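Local atomic coordinates of plasmid stabilization system (Mesorhizobium opportunistum, PDB entry 5CEG), a protein that probably acts as the ParE-like toxin of a type II toxin-antitoxin pair, a member of the RelE family held in complex with a partner protein. Residues V17-S22 against Q57-P62; P23-D28 against V101-V106; Y48-A53 against L78-F83; Q61-V66 against S74-V79; V84-T89 against R105-R110. All coordinates share one frame; numbering follows the deposited sequence. Where two conformers were deposited one is given.

Helices 23-37 and 41-60 pack on one five-stranded mixed sheet, and the five contacts sample this RelE/ParE-type fold from edge to edge. Interactions 2 and 5 share R105 and V106, their centres 8 Å apart, so strand 100-108 is gripped by helix 23-37 and paired with strand 83-90 over the same residues. Interactions 1 and 3 use the end and the middle of helix 41-60, with centres 14 Å apart. Interaction 4 follows directly from interaction 1, sharing Q61 and P62, and the P62 carbonyl is hydrogen-bonded to Y87 OH of interaction 5. The sodium ion is bound by G109 O at the end of interaction 5, about 11 Å from the side chain of F83 in interaction 3.

Interaction 1: residues V17-S22 against Q57-P62; sequences VRLVWS and QLADQP
V17 and A59 bury the most surface here, and their backbones are joined directly: V17 N donates to A59 O over 2.9 Å with an N-H...O angle of 161°, the donor lying well off the plane of the carbonyl. The valine side chain stays beside the same oxygen, its CG2 methyl 3.5 Å from A59 O. With chi1 at -46°, the other methyl, CG1, is carried to the ring of P62, where it meets CG at 4.0 Å. The contact thus fastens the start of the edge strand 18-21 to the last turn of helix 41-60, two elements of the RelE/ParE-type fold with helix 23-37 between them in sequence. Two residues on, L19 supplies the third large share. One branch, CD1, does the touching: it sits 4.1 Å from the methyl of A59 and brushes CB of L58 at 4.2 Å, while the A59 amide nitrogen lies close by. P62 also packs on V101, and V20 is backbone-bonded to V101 and I103, placing strand 18-21 along its parallel neighbour 100-108. W21 of strand 18-21 makes backbone hydrogen bonds to the chain of another protein.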
# COMPACT_ATOMS: atom_id res chain seq x y z
N VAL B 17 5.85 -1.18 41.09
CA VAL B 17 4.54 -1.80 41.31
C VAL B 17 4.61 -3.28 40.91
O VAL B 17 5.56 -3.69 40.23
CB VAL B 17 3.43 -1.09 40.51
CG1 VAL B 17 3.55 0.41 40.68
CG2 VAL B 17 3.49 -1.46 39.05
N ARG B 18 3.63 -4.07 41.34
CA ARG B 18 3.55 -5.47 40.94
C ARG B 18 3.27 -5.56 39.45
O ARG B 18 2.38 -4.87 38.95
CB ARG B 18 2.47 -6.24 41.72
CG ARG B 18 2.38 -7.72 41.35
CD ARG B 18 2.15 -8.59 42.56
NE ARG B 18 1.73 -9.97 42.27
CZ ARG B 18 2.53 -11.03 42.33
NH1 ARG B 18 3.81 -10.90 42.65
NH2 ARG B 18 2.04 -12.24 42.07
N LEU B 19 4.01 -6.40 38.75
CA LEU B 19 3.76 -6.57 37.32
C LEU B 19 3.47 -8.03 37.02
O LEU B 19 4.25 -8.92 37.36
CB LEU B 19 4.95 -6.07 36.49
CG LEU B 19 4.65 -5.89 34.98
CD1 LEU B 19 5.33 -4.64 34.43
CD2 LEU B 19 5.08 -7.10 34.22
N VAL B 20 2.33 -8.26 36.39
CA VAL B 20 1.91 -9.60 36.04
C VAL B 20 1.56 -9.65 34.55
O VAL B 20 1.39 -8.60 33.92
CB VAL B 20 0.70 -10.05 36.89
CG1 VAL B 20 1.14 -10.22 38.37
CG2 VAL B 20 -0.43 -9.04 36.79
N TRP B 21 1.51 -10.87 34.02
CA TRP B 21 1.28 -11.10 32.59
C TRP B 21 0.11 -12.05 32.45
O TRP B 21 0.02 -13.04 33.16
CB TRP B 21 2.52 -11.70 31.91
CG TRP B 21 3.82 -10.96 32.09
CD1 TRP B 21 4.53 -10.80 33.26
CD2 TRP B 21 4.60 -10.32 31.06
NE1 TRP B 21 5.68 -10.09 33.02
CE2 TRP B 21 5.75 -9.79 31.69
CE3 TRP B 21 4.44 -10.15 29.68
CZ2 TRP B 21 6.73 -9.09 30.97
CZ3 TRP B 21 5.40 -9.45 28.98
CH2 TRP B 21 6.54 -8.93 29.63
N SER B 22 -0.81 -11.76 31.53
CA SER B 22 -1.88 -12.71 31.28
C SER B 22 -1.31 -14.03 30.78
O SER B 22 -0.24 -14.07 30.18
CB SER B 22 -2.89 -12.15 30.26
OG SER B 22 -2.38 -12.32 28.94
N GLN B 57 11.12 -1.37 33.14
CA GLN B 57 10.84 0.06 33.11
C GLN B 57 9.39 0.34 33.49
O GLN B 57 9.09 1.28 34.22
CB GLN B 57 11.08 0.65 31.71
CG GLN B 57 12.51 0.85 31.31
CD GLN B 57 12.59 1.59 29.99
OE1 GLN B 57 11.82 1.31 29.07
NE2 GLN B 57 13.50 2.55 29.90
N LEU B 58 8.50 -0.47 32.95
CA LEU B 58 7.08 -0.27 33.14
C LEU B 58 6.68 -0.48 34.61
O LEU B 58 5.83 0.22 35.13
CB LEU B 58 6.30 -1.21 32.23
CG LEU B 58 4.78 -1.06 32.19
CD1 LEU B 58 4.37 0.36 31.84
CD2 LEU B 58 4.21 -2.06 31.18
N ALA B 59 7.33 -1.43 35.27
CA ALA B 59 7.04 -1.65 36.68
C ALA B 59 7.39 -0.43 37.51
O ALA B 59 6.71 -0.12 38.50
CB ALA B 59 7.78 -2.89 37.18
N ASP B 60 8.45 0.28 37.11
CA ASP B 60 8.88 1.51 37.79
C ASP B 60 8.04 2.73 37.42
O ASP B 60 7.86 3.64 38.23
CB ASP B 60 10.35 1.82 37.45
CG ASP B 60 11.33 0.96 38.22
OD1 ASP B 60 10.91 0.23 39.14
OD2 ASP B 60 12.53 1.04 37.90
N GLN B 61 7.53 2.76 36.20
CA GLN B 61 6.74 3.89 35.72
C GLN B 61 5.52 3.36 35.00
O GLN B 61 5.51 3.27 33.77
CB GLN B 61 7.55 4.81 34.80
CG GLN B 61 8.66 5.61 35.52
CD GLN B 61 8.11 6.63 36.50
OE1 GLN B 61 6.93 6.99 36.47
NE2 GLN B 61 8.98 7.12 37.38
N PRO B 62 4.48 2.99 35.76
CA PRO B 62 3.35 2.23 35.21
C PRO B 62 2.51 2.97 34.17
O PRO B 62 1.75 2.32 33.44
CB PRO B 62 2.50 1.92 36.46
CG PRO B 62 2.99 2.84 37.52
CD PRO B 62 4.43 3.09 37.23

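Interaction 2: residues P23-D28 against V101-V106; sequences PTAKAD and VEIVRV
T24 lays its CG2 methyl over the guanidinium of R105, above the centre of one face and 3.3 Å from CZ. This is where the N-terminal turns of helix 23-37 settle on strand 100-108 of the RelE/ParE-type sheet, at a classic beta bulge in which V104 and R105 both face L86. The short axes run 44° apart and approach to 6.4 Å, a closeness that the small side chain of A25 permits: its CB presses against the strand backbone, 3.5 Å from I103 O and 3.6 Å from V104 O. One turn later D28 closes the contact with charge. R105 is bent at chi2 and chi3, which swings the guanidinium back to the helix, and it takes the carboxylate side-on, NE to OD2 at 2.8 Å and NH2 to OD1 at 2.9 Å. Both oxygens offer their syn lone pairs, and the two flat groups are nearly coplanar. The methyl of T24 over the face and the aspartate at the edge together limit the rotation of the guanidinium. Its NH1 has a further salt bridge to an acidic side chain on the chain of another protein, so the intramolecular pair probably presents this arginine to the partner. D28 OD2 also receives V106 N from its anti side, 2.9 Å away and 24° out of the carboxylate plane.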
# COMPACT_ATOMS: atom_id res chain seq x y z
N PRO B 23 -2.02 -15.14 31.02
CA PRO B 23 -1.58 -16.40 30.43
C PRO B 23 -1.32 -16.30 28.92
O PRO B 23 -0.34 -16.87 28.44
CB PRO B 23 -2.75 -17.35 30.73
CG PRO B 23 -3.26 -16.84 32.04
CD PRO B 23 -3.16 -15.33 31.94
N THR B 24 -2.18 -15.59 28.20
CA THR B 24 -1.95 -15.44 26.76
C THR B 24 -0.67 -14.64 26.47
O THR B 24 0.05 -14.97 25.53
CB THR B 24 -3.12 -14.76 26.05
OG1 THR B 24 -4.35 -15.37 26.46
CG2 THR B 24 -2.96 -14.94 24.54
N ALA B 25 -0.38 -13.62 27.28
CA ALA B 25 0.85 -12.85 27.06
C ALA B 25 2.09 -13.72 27.27
O ALA B 25 3.08 -13.59 26.56
CB ALA B 25 0.90 -11.63 27.97
N LYS B 26 2.06 -14.59 28.28
CA LYS B 26 3.16 -15.54 28.46
C LYS B 26 3.31 -16.42 27.22
O LYS B 26 4.42 -16.65 26.75
CB LYS B 26 2.93 -16.40 29.71
CG LYS B 26 4.05 -17.39 29.95
CD LYS B 26 3.74 -18.26 31.17
CE LYS B 26 4.83 -19.31 31.40
NZ LYS B 26 4.58 -20.08 32.66
N ALA B 27 2.19 -16.89 26.68
CA ALA B 27 2.21 -17.69 25.46
C ALA B 27 2.78 -16.90 24.29
O ALA B 27 3.51 -17.45 23.45
CB ALA B 27 0.80 -18.21 25.14
N ASP B 28 2.44 -15.61 24.21
CA ASP B 28 2.98 -14.75 23.16
C ASP B 28 4.50 -14.74 23.24
O ASP B 28 5.18 -14.86 22.23
CB ASP B 28 2.47 -13.30 23.28
CG ASP B 28 0.97 -13.15 23.00
OD1 ASP B 28 0.37 -13.99 22.29
OD2 ASP B 28 0.42 -12.16 23.50
N VAL B 101 0.38 -3.63 37.34
CA VAL B 101 0.36 -3.49 35.89
C VAL B 101 0.11 -4.89 35.36
O VAL B 101 0.81 -5.82 35.76
CB VAL B 101 1.69 -2.94 35.35
CG1 VAL B 101 1.83 -3.22 33.85
CG2 VAL B 101 1.78 -1.45 35.64
N GLU B 102 -0.89 -5.06 34.50
CA GLU B 102 -1.07 -6.34 33.81
C GLU B 102 -0.73 -6.19 32.33
O GLU B 102 -1.39 -5.42 31.63
CB GLU B 102 -2.50 -6.89 33.93
CG GLU B 102 -2.65 -8.20 33.12
CD GLU B 102 -4.05 -8.79 33.07
OE1 GLU B 102 -4.96 -8.30 33.78
OE2 GLU B 102 -4.23 -9.78 32.32
N ILE B 103 0.28 -6.92 31.87
CA ILE B 103 0.55 -6.97 30.43
C ILE B 103 -0.39 -8.02 29.83
O ILE B 103 -0.33 -9.21 30.16
CB ILE B 103 2.03 -7.28 30.14
CG1 ILE B 103 2.89 -6.16 30.73
CG2 ILE B 103 2.26 -7.41 28.64
CD1 ILE B 103 4.38 -6.29 30.49
N VAL B 104 -1.29 -7.55 28.97
CA VAL B 104 -2.36 -8.40 28.46
C VAL B 104 -1.96 -9.19 27.21
O VAL B 104 -2.30 -10.37 27.08
CB VAL B 104 -3.61 -7.54 28.20
CG1 VAL B 104 -4.75 -8.39 27.62
CG2 VAL B 104 -4.06 -6.88 29.51
N ARG B 105 -1.22 -8.56 26.28
CA ARG B 105 -0.67 -9.25 25.09
C ARG B 105 0.69 -8.66 24.73
O ARG B 105 0.96 -7.49 25.03
CB ARG B 105 -1.56 -9.11 23.85
CG ARG B 105 -2.95 -9.69 23.96
CD ARG B 105 -2.95 -11.19 24.17
NE ARG B 105 -2.32 -11.99 23.11
CZ ARG B 105 -2.99 -12.69 22.19
NH1 ARG B 105 -4.32 -12.65 22.16
NH2 ARG B 105 -2.33 -13.45 21.33
N VAL B 106 1.49 -9.47 24.06
CA VAL B 106 2.67 -8.99 23.34
C VAL B 106 2.44 -9.26 21.85
O VAL B 106 2.40 -10.41 21.42
CB VAL B 106 3.96 -9.68 23.81
CG1 VAL B 106 5.17 -9.06 23.11
CG2 VAL B 106 4.11 -9.56 25.34

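Interaction 3: residues Y48-A53 against L78-F83; sequences YDQLEA and LVEAPF
Q50, the first residue of this helical segment to reach 78-83, meets E80 chiefly through its aliphatic part: CB lies 3.5 Å from E80 OE2, the two side chains crossing at about a right angle. Beyond CG the glutamine chain is extended, and its amide plane is turned 54° from the carboxylate. A water links Q50 OE1 with A81 O, donating to both; a second donates to the backbone oxygen Q50 O and, over 2.8 Å, to E80 OE1. L51 follows on the more deeply buried side of the helix. Its CD2 branch alone makes the contact, touching E80 CG at 4.1 Å and the F83 ring at CD2, 4.0 Å away, in an oblique approach. A further partner of the phenyl group comes from its own segment, P82 CG sitting 4.0 Å above the centre of one face. This tight reversal, built around the cis A81-P82 peptide bond, is pinned by reciprocal backbone bonds between E80 and F83, closing the beta hairpin of strands 76-80 and 83-90. Helix 41-60 therefore rests on the hairpin end, where Y47 also meets F83 edge-to-face and I32 of helix 23-37 packs on it. The chemistry is divided: apolar packing holds L51 against F83, whereas the polar groups of the two segments make no direct hydrogen bond and are bridged by water.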
# COMPACT_ATOMS: atom_id res chain seq x y z
N TYR B 48 14.24 -11.30 24.13
CA TYR B 48 13.89 -11.45 25.54
C TYR B 48 14.61 -10.41 26.41
O TYR B 48 14.02 -9.88 27.35
CB TYR B 48 14.20 -12.86 26.06
CG TYR B 48 13.06 -13.85 25.95
CD1 TYR B 48 12.00 -13.63 25.07
CD2 TYR B 48 13.05 -15.01 26.71
CE1 TYR B 48 10.95 -14.55 24.96
CE2 TYR B 48 12.02 -15.93 26.61
CZ TYR B 48 10.97 -15.69 25.73
OH TYR B 48 9.95 -16.61 25.64
N ASP B 49 15.87 -10.11 26.10
CA ASP B 49 16.58 -9.07 26.85
C ASP B 49 15.85 -7.74 26.76
O ASP B 49 15.68 -7.03 27.75
CB ASP B 49 18.01 -8.89 26.33
CG ASP B 49 18.90 -10.10 26.60
OD1 ASP B 49 18.66 -10.84 27.57
OD2 ASP B 49 19.86 -10.27 25.83
N GLN B 50 15.40 -7.42 25.54
CA GLN B 50 14.75 -6.14 25.29
C GLN B 50 13.35 -6.07 25.91
O GLN B 50 12.96 -5.05 26.48
CB GLN B 50 14.67 -5.88 23.78
CG GLN B 50 16.07 -5.67 23.18
CD GLN B 50 16.13 -5.78 21.67
OE1 GLN B 50 15.10 -5.85 21.00
NE2 GLN B 50 17.34 -5.81 21.13
N LEU B 51 12.61 -7.17 25.81
CA LEU B 51 11.26 -7.19 26.34
C LEU B 51 11.28 -7.17 27.87
O LEU B 51 10.47 -6.49 28.49
CB LEU B 51 10.49 -8.40 25.82
CG LEU B 51 10.09 -8.30 24.34
CD1 LEU B 51 9.75 -9.67 23.78
CD2 LEU B 51 8.90 -7.33 24.17
N GLU B 52 12.22 -7.90 28.47
CA GLU B 52 12.37 -7.87 29.92
C GLU B 52 12.74 -6.46 30.39
O GLU B 52 12.20 -5.96 31.38
CB GLU B 52 13.42 -8.88 30.39
CG GLU B 52 13.57 -8.91 31.91
CD GLU B 52 14.62 -9.89 32.38
OE1 GLU B 52 15.54 -10.24 31.60
OE2 GLU B 52 14.54 -10.30 33.56
N ALA B 53 13.65 -5.82 29.66
CA ALA B 53 14.06 -4.46 30.04
C ALA B 53 12.88 -3.50 29.97
O ALA B 53 12.71 -2.65 30.85
CB ALA B 53 15.20 -3.98 29.14
N LEU B 78 2.66 0.17 24.78
CA LEU B 78 4.07 0.52 24.91
C LEU B 78 4.83 -0.21 23.82
O LEU B 78 4.70 -1.43 23.69
CB LEU B 78 4.58 0.17 26.32
CG LEU B 78 5.96 0.67 26.75
CD1 LEU B 78 6.06 2.19 26.68
CD2 LEU B 78 6.28 0.16 28.15
N VAL B 79 5.58 0.52 23.00
CA VAL B 79 6.26 -0.10 21.87
C VAL B 79 7.67 -0.56 22.25
O VAL B 79 8.41 0.13 22.95
CB VAL B 79 6.32 0.88 20.66
CG1 VAL B 79 7.13 0.29 19.50
CG2 VAL B 79 4.93 1.22 20.19
N GLU B 80 8.01 -1.77 21.80
CA GLU B 80 9.37 -2.31 21.86
C GLU B 80 9.59 -2.99 20.52
O GLU B 80 9.35 -4.19 20.37
CB GLU B 80 9.54 -3.27 23.03
CG GLU B 80 10.93 -3.91 23.13
CD GLU B 80 12.03 -2.88 23.25
OE1 GLU B 80 11.86 -1.92 24.04
OE2 GLU B 80 13.05 -3.02 22.55
N ALA B 81 10.02 -2.21 19.53
CA ALA B 81 10.01 -2.65 18.14
C ALA B 81 10.69 -4.01 17.94
O ALA B 81 11.77 -4.24 18.49
CB ALA B 81 10.68 -1.60 17.26
N PRO B 82 10.06 -4.90 17.16
CA PRO B 82 8.82 -4.77 16.37
C PRO B 82 7.53 -5.13 17.12
O PRO B 82 6.49 -5.37 16.49
CB PRO B 82 9.06 -5.78 15.24
CG PRO B 82 9.83 -6.87 15.93
CD PRO B 82 10.76 -6.17 16.88
N PHE B 83 7.61 -5.18 18.45
CA PHE B 83 6.48 -5.60 19.27
C PHE B 83 5.73 -4.43 19.87
O PHE B 83 6.27 -3.35 20.08
CB PHE B 83 6.95 -6.54 20.39
CG PHE B 83 7.84 -7.64 19.91
CD1 PHE B 83 7.31 -8.70 19.20
CD2 PHE B 83 9.20 -7.59 20.14
CE1 PHE B 83 8.13 -9.71 18.73
CE2 PHE B 83 10.03 -8.59 19.68
CZ PHE B 83 9.50 -9.64 18.97
O HOH W 1 12.60 -5.99 20.71
O HOH W 2 13.87 -2.09 25.91

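Interaction 4: residues Q61-V66 against S74-V79; sequences QPRMGV and SARMLV
R76 and R63 cross with their guanidinium planes 75° apart, R63 CB lying toward the rim of one face of the R76 group. Extended from CG to NE, the R76 side chain reaches along the loop and sends NH1 to G65 O, 2.9 Å away; the oxygen lies in the guanidinium plane and is approached almost end-on, at a C=O...N angle of 165°. The like charges stay 4.5 Å apart, R63 NE to R76 NH2, and R63 directs its polar end to the carbonyls of T93 and G96 instead. M64 turns the other way. Its CG, held between the backbone N and carbonyl carbon (chi1 61°), packs 3.9 Å from CD2 of L78, whose side chain it meets at a slant. Between these two side-chain pairs lies G65, with its CA 3.4 Å from M77 O. Next, M77 N donates to V66 O at 2.9 Å, and a weak bond returns from V66 N to M77 O. Q57 NE2 of the second subunit bonds to R63 O, and R63 of the second subunit packs on M64. A type I turn, Q61 to M64, thus leads from helix 41-60 into an antiparallel hydrogen-bonded pair, V66 with M77, by which short strand 66-67 becomes the sheet's outermost strand within this chain.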
# COMPACT_ATOMS: atom_id res chain seq x y z
N GLN B 61 7.53 2.76 36.20
CA GLN B 61 6.74 3.89 35.72
C GLN B 61 5.52 3.36 35.00
O GLN B 61 5.51 3.27 33.77
CB GLN B 61 7.55 4.81 34.80
CG GLN B 61 8.66 5.61 35.52
CD GLN B 61 8.11 6.63 36.50
OE1 GLN B 61 6.93 6.99 36.47
NE2 GLN B 61 8.98 7.12 37.38
N PRO B 62 4.48 2.99 35.76
CA PRO B 62 3.35 2.23 35.21
C PRO B 62 2.51 2.97 34.17
O PRO B 62 1.75 2.32 33.44
CB PRO B 62 2.50 1.92 36.46
CG PRO B 62 2.99 2.84 37.52
CD PRO B 62 4.43 3.09 37.23
N ARG B 63 2.64 4.29 34.09
CA ARG B 63 1.86 5.04 33.12
C ARG B 63 2.68 5.50 31.92
O ARG B 63 2.32 6.46 31.24
CB ARG B 63 1.20 6.24 33.81
CG ARG B 63 0.25 5.80 34.94
CD ARG B 63 -0.50 6.99 35.55
NE ARG B 63 -1.50 6.59 36.54
CZ ARG B 63 -1.28 6.51 37.85
NH1 ARG B 63 -0.09 6.82 38.36
NH2 ARG B 63 -2.27 6.14 38.66
N MET B 64 3.78 4.81 31.62
CA MET B 64 4.58 5.26 30.48
C MET B 64 3.94 4.90 29.12
O MET B 64 4.25 5.54 28.11
CB MET B 64 6.03 4.73 30.59
CG MET B 64 6.22 3.25 30.60
SD MET B 64 7.95 2.87 31.04
CE MET B 64 8.83 3.63 29.67
N GLY B 65 3.03 3.94 29.09
CA GLY B 65 2.34 3.60 27.85
C GLY B 65 1.23 4.59 27.50
O GLY B 65 0.54 5.10 28.38
N VAL B 66 1.07 4.86 26.21
CA VAL B 66 0.03 5.77 25.75
C VAL B 66 -1.34 5.12 25.83
O VAL B 66 -1.51 3.96 25.44
CB VAL B 66 0.31 6.21 24.29
CG1 VAL B 66 -0.90 6.91 23.70
CG2 VAL B 66 1.55 7.11 24.25
N SER B 74 -9.40 0.83 29.18
CA SER B 74 -8.21 0.94 30.03
C SER B 74 -6.91 0.62 29.32
O SER B 74 -5.84 0.63 29.93
CB SER B 74 -8.34 0.01 31.23
OG SER B 74 -8.38 -1.34 30.81
N ALA B 75 -7.00 0.29 28.03
CA ALA B 75 -5.81 -0.20 27.33
C ALA B 75 -4.75 0.88 27.16
O ALA B 75 -5.05 2.05 26.92
CB ALA B 75 -6.18 -0.77 25.96
N ARG B 76 -3.50 0.45 27.27
CA ARG B 76 -2.33 1.28 27.03
C ARG B 76 -1.39 0.52 26.12
O ARG B 76 -1.35 -0.71 26.14
CB ARG B 76 -1.62 1.64 28.34
CG ARG B 76 -2.36 2.63 29.22
CD ARG B 76 -1.64 2.78 30.56
NE ARG B 76 -2.31 3.74 31.45
CZ ARG B 76 -2.09 5.05 31.45
NH1 ARG B 76 -1.20 5.59 30.61
NH2 ARG B 76 -2.74 5.82 32.29
N MET B 77 -0.61 1.24 25.34
CA MET B 77 0.31 0.61 24.40
C MET B 77 1.72 1.10 24.66
O MET B 77 1.94 2.31 24.78
CB MET B 77 -0.13 0.90 22.96
CG MET B 77 0.86 0.53 21.92
SD MET B 77 0.24 0.95 20.28
CE MET B 77 -1.28 0.01 20.22
N LEU B 78 2.66 0.17 24.78
CA LEU B 78 4.07 0.52 24.91
C LEU B 78 4.83 -0.21 23.82
O LEU B 78 4.70 -1.43 23.69
CB LEU B 78 4.58 0.17 26.32
CG LEU B 78 5.96 0.67 26.75
CD1 LEU B 78 6.06 2.19 26.68
CD2 LEU B 78 6.28 0.16 28.15
N VAL B 79 5.58 0.52 23.00
CA VAL B 79 6.26 -0.10 21.87
C VAL B 79 7.67 -0.56 22.25
O VAL B 79 8.41 0.13 22.95
CB VAL B 79 6.32 0.88 20.66
CG1 VAL B 79 7.13 0.29 19.50
CG2 VAL B 79 4.93 1.22 20.19

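Interaction 5: residues V84-T89 against R105-R110; sequences VLLYET and RVVDGR. With NA (sodium ion), chain J.
V84 and V107 exchange two backbone hydrogen bonds, V84 N to V107 O at 2.8 Å and V107 N to V84 O at 2.9 Å, the second almost straight at 175°. L86 and R105 form the next such pair: L86 N donates to R105 O over 3.0 Å, whereas the return bond from R105 N to L86 O is long and weak. Just beyond, L86 also bonds to V104, the backbone pattern of the bulge. L85 and V106 are the non-hydrogen-bonded pair in between.

The apolar contacts divide between the two sheet faces. On the face of L85 and V106 the side chains lie alongside, pointing the same way, with L85 CD2 fitted 3.6 Å from V106 CG2; L51 of helix 41-60 and L29 of helix 23-37 cover this face. Across the sheet, L86 CD1 meets V107 CG2 at 4.1 Å on a slanting approach, and the chain of another protein packs on both residues. The R105 guanidinium turns to D28 and to an acidic side chain on the chain of another protein.

Polar groups and a metal finish the strand. D108 N-caps the short helix, its OD1 taking R110 N at 2.9 Å from above the carboxylate plane. The next carbonyl, G109 O, binds the sodium ion at 2.5 Å together with two waters and the carbonyls of L113, L116 and F117. The whole is an antiparallel beta hairpin, 83-90 with 100-108, central in the RelE/ParE-type sheet and followed by a C-terminal segment whose backbone oxygens, with two waters, coordinate the sodium ion.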
# COMPACT_ATOMS: atom_id res chain seq x y z
N VAL B 84 4.45 -4.67 20.15
CA VAL B 84 3.62 -3.73 20.86
C VAL B 84 3.15 -4.42 22.13
O VAL B 84 2.55 -5.50 22.06
CB VAL B 84 2.42 -3.31 19.98
CG1 VAL B 84 1.42 -2.55 20.77
CG2 VAL B 84 2.90 -2.51 18.75
N LEU B 85 3.45 -3.84 23.28
CA LEU B 85 2.94 -4.37 24.54
C LEU B 85 1.59 -3.72 24.81
O LEU B 85 1.51 -2.50 24.87
CB LEU B 85 3.89 -4.10 25.70
CG LEU B 85 5.31 -4.68 25.74
CD1 LEU B 85 6.03 -4.18 26.98
CD2 LEU B 85 5.30 -6.18 25.74
N LEU B 86 0.56 -4.53 25.01
CA LEU B 86 -0.74 -4.00 25.41
C LEU B 86 -0.93 -4.29 26.90
O LEU B 86 -0.77 -5.42 27.32
CB LEU B 86 -1.89 -4.65 24.63
CG LEU B 86 -1.85 -4.54 23.10
CD1 LEU B 86 -3.04 -5.28 22.51
CD2 LEU B 86 -1.85 -3.07 22.71
N TYR B 87 -1.24 -3.26 27.68
CA TYR B 87 -1.34 -3.47 29.13
C TYR B 87 -2.35 -2.51 29.75
O TYR B 87 -2.82 -1.58 29.10
CB TYR B 87 0.03 -3.29 29.79
CG TYR B 87 0.46 -1.85 30.04
CD1 TYR B 87 1.16 -1.13 29.07
CD2 TYR B 87 0.20 -1.23 31.25
CE1 TYR B 87 1.57 0.18 29.31
CE2 TYR B 87 0.59 0.07 31.50
CZ TYR B 87 1.27 0.78 30.52
OH TYR B 87 1.66 2.09 30.79
N GLU B 88 -2.66 -2.73 31.02
CA GLU B 88 -3.43 -1.76 31.78
C GLU B 88 -2.84 -1.61 33.17
O GLU B 88 -2.12 -2.49 33.64
CB GLU B 88 -4.90 -2.17 31.89
CG GLU B 88 -5.08 -3.56 32.52
CD GLU B 88 -6.52 -3.95 32.75
OE1 GLU B 88 -7.45 -3.25 32.28
OE2 GLU B 88 -6.73 -5.00 33.40
N THR B 89 -3.15 -0.50 33.83
CA THR B 89 -2.88 -0.37 35.26
C THR B 89 -4.16 -0.63 36.03
O THR B 89 -5.27 -0.41 35.52
CB THR B 89 -2.35 1.02 35.66
OG1 THR B 89 -3.38 2.00 35.55
CG2 THR B 89 -1.14 1.44 34.81
N ARG B 105 -1.22 -8.56 26.28
CA ARG B 105 -0.67 -9.25 25.09
C ARG B 105 0.69 -8.66 24.73
O ARG B 105 0.96 -7.49 25.03
CB ARG B 105 -1.56 -9.11 23.85
CG ARG B 105 -2.95 -9.69 23.96
CD ARG B 105 -2.95 -11.19 24.17
NE ARG B 105 -2.32 -11.99 23.11
CZ ARG B 105 -2.99 -12.69 22.19
NH1 ARG B 105 -4.32 -12.65 22.16
NH2 ARG B 105 -2.33 -13.45 21.33
N VAL B 106 1.49 -9.47 24.06
CA VAL B 106 2.67 -8.99 23.34
C VAL B 106 2.44 -9.26 21.85
O VAL B 106 2.40 -10.41 21.42
CB VAL B 106 3.96 -9.68 23.81
CG1 VAL B 106 5.17 -9.06 23.11
CG2 VAL B 106 4.11 -9.56 25.34
N VAL B 107 2.26 -8.19 21.07
CA VAL B 107 1.85 -8.34 19.67
C VAL B 107 3.00 -8.03 18.72
O VAL B 107 3.64 -7.01 18.87
CB VAL B 107 0.68 -7.42 19.35
CG1 VAL B 107 0.21 -7.62 17.90
CG2 VAL B 107 -0.49 -7.67 20.32
N ASP B 108 3.26 -8.91 17.76
CA ASP B 108 4.28 -8.65 16.74
C ASP B 108 3.64 -7.89 15.59
O ASP B 108 2.82 -8.46 14.87
CB ASP B 108 4.90 -9.96 16.25
CG ASP B 108 6.03 -9.75 15.24
OD1 ASP B 108 6.22 -8.63 14.73
OD2 ASP B 108 6.76 -10.73 14.98
N GLY B 109 4.01 -6.63 15.41
CA GLY B 109 3.40 -5.82 14.37
C GLY B 109 3.65 -6.35 12.97
O GLY B 109 2.86 -6.11 12.05
N ARG B 110 4.76 -7.06 12.78
CA ARG B 110 5.06 -7.63 11.47
C ARG B 110 4.08 -8.74 11.12
O ARG B 110 3.83 -9.03 9.94
CB ARG B 110 6.49 -8.18 11.42
CG ARG B 110 7.57 -7.11 11.59
CD ARG B 110 8.89 -7.83 11.83
NE ARG B 110 10.03 -6.92 11.96
CZ ARG B 110 11.20 -7.28 12.47
NH1 ARG B 110 11.38 -8.51 12.91
NH2 ARG B 110 12.19 -6.40 12.54
NA NA J . 2.91 -4.89 9.84
O HOH W 3 3.32 -6.76 8.38
O HOH W 4 2.46 -3.86 7.62